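Local coordinates for protein serine proteinase inhibitor A (Sagittaria sagittifolia, PDB 3E8L) that probably inhibits trypsin and chymotrypsin simultaneously through two reactive sites carried on a beta-trefoil fold of the Kunitz type, at residues V19-G24 / A73-V78; F69-T74 / S83-S88. The protein carries 2 engineered substitutions. One frame throughout, in Å; residues are numbered along the deposited sequence.

Interaction 1: residues V19-G24 / A73-V78; sequences VQLNLG and ATSQPV
Leu-21 and Pro-77 are joined by the hydrogen bond on which this contact turns: Leu-21 N donates to Pro-77 O over 2.8 Å. The bond is nearly straight at the hydrogen (175°), yet the donor stands well above the carbonyl plane. It belongs to a lone beta bridge in which Gln-20 is matched with Val-78. Two weaker CA-H...O contacts flank it. Val-78 CA lies 3.5 Å from Val-19 O, and Gln-20 CA approaches the same Pro-77 O that Leu-21 uses. Proline suits this position because the bridge draws on its carbonyl and asks nothing of its missing N-H.

Apolar packing is confined to Leu-23 and Pro-77. The CD2 methyl of Leu-23 rests against the proline ring, 3.9 Å from Pro-77 CB, two compact greasy surfaces meeting at the protein's exterior. Elsewhere aliphatic groups lie against backbone carbonyls: the CA-CB bond of Leu-21 points at the loop, with CB 3.6 Å from Pro-77 O, and Val-78 CG2 sits 3.4 Å from Val-19 O.

Each segment also stiffens itself with a side-chain amide. Asn-22 OD1 accepts from Gly-24 N at 3.0 Å, an Asx turn that bends the chain just beyond the bridge. Gln-76 NE2 donates a hydrogen bond to Val-78 O at 2.8 Å, nearly in its own amide plane; two small positive torsions in succession (chi1 37°, chi2 64°) curl the chain back.

Tyr-30 OH accepts from Gln-20 N, and Val-19 and Leu-21 pack on Phe-69 of strand 67-70. This is structural packing between beta-trefoil loops, one before strand 30-34, the other between strands 67-70 and 84-89.

Interaction 2: residues F69-T74 / S83-S88; sequences FSASAT and SRYKFS. With SO4 (sulfate ion), chain I.
Phe-69 loses the most surface here, and its ring meets Phe-87 edge to face. The planes stand at 67° with the centroids 4.8 Å apart, and Phe-69 CE1 lies over the centre of the Phe-87 ring. The two residues form an antiparallel non-hydrogen-bonded pair, whose side chains leave the sheet on one face, close enough for the edge of one ring to reach the face of the other. A leucine in place of Phe-87 would probably leave the edge of Phe-69 without an aromatic face to rest on and open a gap beside it.

Ser-70, next in burial, pairs with Lys-86 through both backbone bonds: Ser-70 N to Lys-86 O at 3.0 Å and Lys-86 N to Ser-70 O at 2.9 Å. A small side chain suits this buried place; with OG between the backbone N and the carbonyl carbon (chi1 71°), it lies 3.6 Å from Lys-86 CB. With CG anti to the backbone N (chi1 179°), the lysine stretches out past the serine; NZ hydrogen-bonds to O1 of a sulfate, probably from the crystallisation liquor, at 3.2 Å, and Lys-86 also makes a cation-pi contact with Phe-128.

Tyr-85 turns its ring edge to 70-71, Ser-70 O lying in the ring plane and Ala-71 CB 3.6 Å from Tyr-85 CD1. Its hydroxyl accepts from Gln-80 N.

Strand 67-70 borders a four-stranded antiparallel sheet of the beta-trefoil, with 84-89 between it and 130-135; Phe-181 beside Phe-69, and Trp-101 and Phe-131 beside Phe-87, extend the aromatic cluster.

From the N terminus, the chain first passes through 19-24, then runs by way of strands 30-34, 43-49 and 52-57 to strand 67-70. Interaction 1 closes this long excursion when 73-78 returns to 19-24. Interaction 2 closes a much shorter loop, from 69-74 to 83-88. The two closures cross: 75-78 lies in the connection between the two segments of interaction 2, and Ala-73 and Thr-74 belong to both. They also touch directly, through a probable hydrogen bond from Asn-22 N to Phe-69 O. Together they tie the N-terminal loop to the border strand of the four-stranded sheet and to the connection leading into its neighbour, 84-89.

Interaction 1: residues V19-G24 / A73-V78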
loop_
_atom_site.group_PDB
_atom_site.type_symbol
_atom_site.label_atom_id
_atom_site.label_comp_id
_atom_site.label_asym_id
_atom_site.label_seq_id
_atom_site.Cartn_x
_atom_site.Cartn_y
_atom_site.Cartn_z
ATOM N N VAL A 19 -12.518 10.967 11.482
ATOM C CA VAL A 19 -11.683 9.792 11.570
ATOM C C VAL A 19 -10.226 10.219 11.449
ATOM O O VAL A 19 -9.803 10.812 10.448
ATOM C CB VAL A 19 -12.075 8.770 10.499
ATOM C CG1 VAL A 19 -11.049 7.624 10.442
ATOM C CG2 VAL A 19 -13.487 8.241 10.779
ATOM N N GLN A 20 -9.457 9.924 12.482
ATOM C CA GLN A 20 -8.057 10.343 12.502
ATOM C C GLN A 20 -7.128 9.366 11.800
ATOM O O GLN A 20 -7.303 8.145 11.884
ATOM C CB GLN A 20 -7.600 10.612 13.931
ATOM C CG GLN A 20 -8.278 11.840 14.531
ATOM C CD GLN A 20 -8.174 11.856 16.015
ATOM O OE1 GLN A 20 -7.096 11.663 16.575
ATOM N NE2 GLN A 20 -9.287 12.101 16.673
ATOM N N LEU A 21 -6.149 9.920 11.095
ATOM C CA LEU A 21 -5.111 9.124 10.461
ATOM C C LEU A 21 -3.964 8.770 11.405
ATOM O O LEU A 21 -3.704 9.449 12.409
ATOM C CB LEU A 21 -4.535 9.861 9.247
ATOM C CG LEU A 21 -5.228 9.870 7.882
ATOM C CD1 LEU A 21 -6.305 8.802 7.706
ATOM C CD2 LEU A 21 -5.756 11.204 7.578
ATOM N N ASN A 22 -3.263 7.705 11.047
ATOM C CA ASN A 22 -2.051 7.326 11.744
ATOM C C ASN A 22 -0.838 8.117 11.249
ATOM O O ASN A 22 -0.329 7.883 10.156
ATOM C CB ASN A 22 -1.809 5.826 11.616
ATOM C CG ASN A 22 -0.388 5.446 11.961
ATOM O OD1 ASN A 22 0.292 6.172 12.686
ATOM N ND2 ASN A 22 0.069 4.316 11.449
ATOM N N LEU A 23 -0.424 9.081 12.060
ATOM C CA LEU A 23 0.684 9.963 11.737
ATOM C C LEU A 23 1.818 9.779 12.726
ATOM O O LEU A 23 2.570 10.705 12.998
ATOM C CB LEU A 23 0.226 11.422 11.766
ATOM C CG LEU A 23 -0.283 12.036 10.466
ATOM C CD1 LEU A 23 -1.498 11.299 9.957
ATOM C CD2 LEU A 23 -0.590 13.504 10.663
ATOM N N GLY A 24 1.936 8.579 13.270
ATOM C CA GLY A 24 2.989 8.292 14.218
ATOM C C GLY A 24 2.483 8.153 15.635
ATOM O O GLY A 24 1.298 8.338 15.909
ATOM N N ALA A 73 3.319 11.104 3.437
ATOM C CA ALA A 73 3.730 12.297 4.161
ATOM C C ALA A 73 3.030 13.559 3.634
ATOM O O ALA A 73 2.572 13.607 2.495
ATOM C CB ALA A 73 5.241 12.397 4.187
ATOM N N THR A 74 2.969 14.577 4.485
ATOM C CA THR A 74 2.360 15.867 4.170
ATOM C C THR A 74 0.850 15.901 4.297
ATOM O O THR A 74 0.248 16.964 4.259
ATOM C CB THR A 74 2.766 16.391 2.775
ATOM O OG1 THR A 74 1.992 15.745 1.763
ATOM C CG2 THR A 74 4.239 16.187 2.519
ATOM N N SER A 75 0.242 14.733 4.447
ATOM C CA SER A 75 -1.203 14.655 4.588
ATOM C C SER A 75 -1.667 15.305 5.881
ATOM O O SER A 75 -0.990 15.226 6.902
ATOM C CB SER A 75 -1.670 13.202 4.549
ATOM O OG SER A 75 -3.078 13.122 4.632
ATOM N N GLN A 76 -2.825 15.948 5.830
ATOM C CA GLN A 76 -3.446 16.483 7.043
ATOM C C GLN A 76 -3.955 15.287 7.861
ATOM O O GLN A 76 -4.149 14.214 7.307
ATOM C CB GLN A 76 -4.540 17.515 6.709
ATOM C CG GLN A 76 -5.375 17.193 5.481
ATOM C CD GLN A 76 -6.157 15.951 5.697
ATOM O OE1 GLN A 76 -5.939 14.931 5.029
ATOM N NE2 GLN A 76 -7.035 15.986 6.686
ATOM N N PRO A 77 -4.115 15.447 9.185
ATOM C CA PRO A 77 -4.319 14.296 10.097
ATOM C C PRO A 77 -5.700 13.610 10.077
ATOM O O PRO A 77 -5.958 12.737 10.907
ATOM C CB PRO A 77 -4.082 14.912 11.492
ATOM C CG PRO A 77 -3.498 16.277 11.242
ATOM C CD PRO A 77 -4.027 16.709 9.932
ATOM N N VAL A 78 -6.572 13.978 9.149
ATOM C CA VAL A 78 -7.933 13.484 9.185
ATOM C C VAL A 78 -8.289 12.829 7.861
ATOM O O VAL A 78 -7.843 13.280 6.818
ATOM C CB VAL A 78 -8.921 14.639 9.570
ATOM C CG1 VAL A 78 -9.749 15.111 8.394
ATOM C CG2 VAL A 78 -9.808 14.208 10.700
#

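Interaction 2: residues F69-T74 / S83-S88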
loop_
_atom_site.group_PDB
_atom_site.type_symbol
_atom_site.label_atom_id
_atom_site.label_comp_id
_atom_site.label_asym_id
_atom_site.label_seq_id
_atom_site.Cartn_x
_atom_site.Cartn_y
_atom_site.Cartn_z
ATOM N N PHE A 69 -5.430 3.864 9.616
ATOM C CA PHE A 69 -5.541 4.478 8.299
ATOM C C PHE A 69 -4.342 5.355 8.055
ATOM O O PHE A 69 -3.994 6.199 8.880
ATOM C CB PHE A 69 -6.824 5.299 8.191
ATOM C CG PHE A 69 -8.059 4.531 8.561
ATOM C CD1 PHE A 69 -8.455 3.412 7.809
ATOM C CD2 PHE A 69 -8.815 4.902 9.674
ATOM C CE1 PHE A 69 -9.590 2.684 8.160
ATOM C CE2 PHE A 69 -9.956 4.184 10.028
ATOM C CZ PHE A 69 -10.339 3.071 9.265
ATOM N N SER A 70 -3.679 5.161 6.931
ATOM C CA SER A 70 -2.487 5.951 6.708
ATOM C C SER A 70 -2.355 6.456 5.284
ATOM O O SER A 70 -3.060 5.998 4.387
ATOM C CB SER A 70 -1.251 5.213 7.225
ATOM O OG SER A 70 -0.946 4.126 6.412
ATOM N N ALA A 71 -1.473 7.426 5.091
ATOM C CA ALA A 71 -1.374 8.166 3.836
ATOM C C ALA A 71 0.057 8.634 3.663
ATOM O O ALA A 71 0.841 8.540 4.600
ATOM C CB ALA A 71 -2.318 9.361 3.867
ATOM N N SER A 72 0.404 9.153 2.490
ATOM C CA SER A 72 1.756 9.664 2.285
ATOM C C SER A 72 2.046 10.879 3.145
ATOM O O SER A 72 1.138 11.647 3.493
ATOM C CB SER A 72 1.985 10.021 0.833
ATOM O OG SER A 72 2.286 8.854 0.111
ATOM N N ALA A 73 3.319 11.104 3.437
ATOM C CA ALA A 73 3.730 12.297 4.161
ATOM C C ALA A 73 3.030 13.559 3.634
ATOM O O ALA A 73 2.572 13.607 2.495
ATOM C CB ALA A 73 5.241 12.397 4.187
ATOM N N THR A 74 2.969 14.577 4.485
ATOM C CA THR A 74 2.360 15.867 4.170
ATOM C C THR A 74 0.850 15.901 4.297
ATOM O O THR A 74 0.248 16.964 4.259
ATOM C CB THR A 74 2.766 16.391 2.775
ATOM O OG1 THR A 74 1.992 15.745 1.763
ATOM C CG2 THR A 74 4.239 16.187 2.519
ATOM N N SER A 83 -10.644 10.608 -0.710
ATOM C CA SER A 83 -9.193 10.449 -0.690
ATOM C C SER A 83 -8.843 8.990 -0.511
ATOM O O SER A 83 -9.699 8.156 -0.241
ATOM C CB SER A 83 -8.555 11.267 0.425
ATOM O OG SER A 83 -8.363 12.590 0.008
ATOM N N ARG A 84 -7.569 8.693 -0.654
ATOM C CA ARG A 84 -7.113 7.311 -0.642
ATOM C C ARG A 84 -6.151 7.010 0.496
ATOM O O ARG A 84 -5.227 7.776 0.772
ATOM C CB ARG A 84 -6.528 6.931 -2.010
ATOM C CG ARG A 84 -7.610 6.440 -2.938
ATOM C CD ARG A 84 -8.376 7.570 -3.639
ATOM N NE ARG A 84 -7.542 7.998 -4.736
ATOM C CZ ARG A 84 -7.872 7.955 -6.010
ATOM N NH1 ARG A 84 -9.078 7.570 -6.390
ATOM N NH2 ARG A 84 -6.970 8.334 -6.894
ATOM N N TYR A 85 -6.399 5.888 1.152
ATOM C CA TYR A 85 -5.635 5.495 2.317
ATOM C C TYR A 85 -5.311 4.022 2.347
ATOM O O TYR A 85 -6.057 3.188 1.817
ATOM C CB TYR A 85 -6.393 5.875 3.575
ATOM C CG TYR A 85 -6.731 7.326 3.576
ATOM C CD1 TYR A 85 -5.753 8.284 3.838
ATOM C CD2 TYR A 85 -8.019 7.749 3.285
ATOM C CE1 TYR A 85 -6.063 9.639 3.825
ATOM C CE2 TYR A 85 -8.337 9.091 3.260
ATOM C CZ TYR A 85 -7.362 10.032 3.527
ATOM O OH TYR A 85 -7.702 11.361 3.505
ATOM N N LYS A 86 -4.176 3.720 2.972
ATOM C CA LYS A 86 -3.784 2.360 3.308
ATOM C C LYS A 86 -4.574 1.953 4.555
ATOM O O LYS A 86 -4.598 2.700 5.541
ATOM C CB LYS A 86 -2.285 2.360 3.579
ATOM C CG LYS A 86 -1.644 1.037 3.987
ATOM C CD LYS A 86 -0.125 1.189 3.753
ATOM C CE LYS A 86 0.718 0.345 4.687
ATOM N NZ LYS A 86 2.084 0.925 4.836
ATOM N N PHE A 87 -5.241 0.801 4.491
ATOM C CA PHE A 87 -5.979 0.226 5.633
ATOM C C PHE A 87 -5.132 -0.886 6.243
ATOM O O PHE A 87 -4.655 -1.750 5.520
ATOM C CB PHE A 87 -7.309 -0.367 5.160
ATOM C CG PHE A 87 -8.397 0.654 4.896
ATOM C CD1 PHE A 87 -8.092 1.953 4.472
ATOM C CD2 PHE A 87 -9.743 0.293 5.043
ATOM C CE1 PHE A 87 -9.116 2.877 4.217
ATOM C CE2 PHE A 87 -10.754 1.202 4.785
ATOM C CZ PHE A 87 -10.450 2.490 4.380
ATOM N N SER A 88 -4.953 -0.882 7.562
ATOM C CA SER A 88 -4.109 -1.880 8.215
ATOM C C SER A 88 -4.735 -2.333 9.522
ATOM O O SER A 88 -5.036 -1.523 10.398
ATOM C CB SER A 88 -2.712 -1.323 8.468
ATOM O OG SER A 88 -1.997 -1.118 7.250
HETATM S S SO4 I . 2.161 4.531 3.120
HETATM O O1 SO4 I . 2.919 3.302 2.871
HETATM O O2 SO4 I . 2.278 4.920 4.524
HETATM O O3 SO4 I . 2.638 5.603 2.243
HETATM O O4 SO4 I . 0.747 4.302 2.844
#